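Local coordinates for protein D-alanyl-D-alanine carboxypeptidase (Enterococcus faecalis V583, PDB 5ZHF) that cleaves the C-terminal D-alanine from peptidoglycan-derived pentapeptides as a zinc-dependent carboxypeptidase, an activity linked to vancomycin resistance, at residues A202-I205 / Y206-L210. Residues are numbered along the deposited sequence; the frame is centred on the assembly and turned at random.
Sequences ATKI and YHQGL
T203 and H207 stand one turn apart on helix 199-208, their side chains running alongside each other. The T203 methyl does the touching: CG2 sits 3.4 Å from H207 CD2, with NE2 a little farther along the same ring. With chi1 at -56°, CG2 runs anti to the backbone N of T203, while OG1 stays beside that N and bonds back to the carbonyl of I199. The methyl is thereby left to meet the imidazole. Between the same two residues, H207 N bonds T203 O (3.0 Å). Q208 N bonds K204 O. Q208 CG, held beside its own backbone N, passes 3.3 Å from K204 O, and the chain runs on extended until NE2 lies 4.0 Å from K204 CB. The helix then ends in a Schellman motif. G209 takes positive phi, and L210 N reaches back to I205 O (3.0 Å), a nearly straight bond at 172° that lies in the carbonyl plane. G209 N bonds Y206 O. This turn brings L210 beside I205: I205 CG2 packs 4.2 Å from L210 CB. Both residues also touch Y215 of helix 212-218, and I205 reaches I174 of strand 173-175 as well. Y206 has its CB 3.3 Å from A202 O. Its ring stacks with Y169.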
# COMPACT_ATOMS: atom_id res chain seq x y z
N ALA A 202 9.45 8.60 -6.30
CA ALA A 202 8.03 8.56 -6.67
C ALA A 202 7.75 9.30 -7.97
O ALA A 202 6.98 8.85 -8.80
CB ALA A 202 7.16 9.13 -5.56
N THR A 203 8.42 10.44 -8.13
CA THR A 203 8.21 11.28 -9.28
C THR A 203 8.72 10.59 -10.54
O THR A 203 8.06 10.63 -11.58
CB THR A 203 8.88 12.64 -9.08
OG1 THR A 203 8.37 13.26 -7.88
CG2 THR A 203 8.63 13.54 -10.30
N LYS A 204 9.89 9.95 -10.45
CA LYS A 204 10.43 9.18 -11.57
C LYS A 204 9.55 7.99 -11.91
O LYS A 204 9.24 7.74 -13.08
CB LYS A 204 11.86 8.70 -11.27
CG LYS A 204 12.87 9.82 -11.17
CD LYS A 204 14.28 9.32 -10.82
CE LYS A 204 15.32 10.41 -11.07
NZ LYS A 204 16.56 10.21 -10.27
N ILE A 205 9.11 7.26 -10.88
CA ILE A 205 8.22 6.11 -11.09
C ILE A 205 6.94 6.54 -11.81
O ILE A 205 6.47 5.88 -12.74
CB ILE A 205 7.95 5.38 -9.75
CG1 ILE A 205 9.22 4.64 -9.32
CG2 ILE A 205 6.79 4.40 -9.87
CD1 ILE A 205 9.26 4.21 -7.87
N TYR A 206 6.38 7.66 -11.37
CA TYR A 206 5.15 8.16 -11.94
C TYR A 206 5.34 8.59 -13.39
O TYR A 206 4.57 8.18 -14.25
CB TYR A 206 4.63 9.33 -11.12
CG TYR A 206 3.38 9.92 -11.72
CD1 TYR A 206 2.13 9.33 -11.51
CD2 TYR A 206 3.44 11.06 -12.53
CE1 TYR A 206 0.99 9.87 -12.06
CE2 TYR A 206 2.29 11.61 -13.09
CZ TYR A 206 1.07 11.01 -12.85
OH TYR A 206 -0.08 11.53 -13.40
N HIS A 207 6.35 9.40 -13.65
CA HIS A 207 6.60 9.90 -15.02
C HIS A 207 6.94 8.79 -16.01
O HIS A 207 6.54 8.86 -17.17
CB HIS A 207 7.67 11.00 -15.03
CG HIS A 207 7.18 12.31 -14.49
ND1 HIS A 207 5.98 12.88 -14.88
CD2 HIS A 207 7.72 13.17 -13.59
CE1 HIS A 207 5.81 14.03 -14.24
NE2 HIS A 207 6.85 14.23 -13.45
N GLN A 208 7.61 7.74 -15.55
CA GLN A 208 8.00 6.62 -16.41
C GLN A 208 6.98 5.48 -16.45
O GLN A 208 7.15 4.53 -17.22
CB GLN A 208 9.37 6.10 -15.97
CG GLN A 208 10.48 7.12 -16.12
CD GLN A 208 11.81 6.62 -15.62
OE1 GLN A 208 12.16 5.45 -15.79
NE2 GLN A 208 12.57 7.50 -14.99
N GLY A 209 5.93 5.57 -15.62
CA GLY A 209 4.86 4.59 -15.61
C GLY A 209 5.32 3.22 -15.14
O GLY A 209 4.92 2.19 -15.70
N LEU A 210 6.13 3.22 -14.09
CA LEU A 210 6.73 1.99 -13.58
C LEU A 210 6.03 1.51 -12.34
O LEU A 210 5.27 2.26 -11.72
CB LEU A 210 8.18 2.26 -13.23
CG LEU A 210 9.08 2.84 -14.31
CD1 LEU A 210 10.42 3.26 -13.72
CD2 LEU A 210 9.25 1.83 -15.44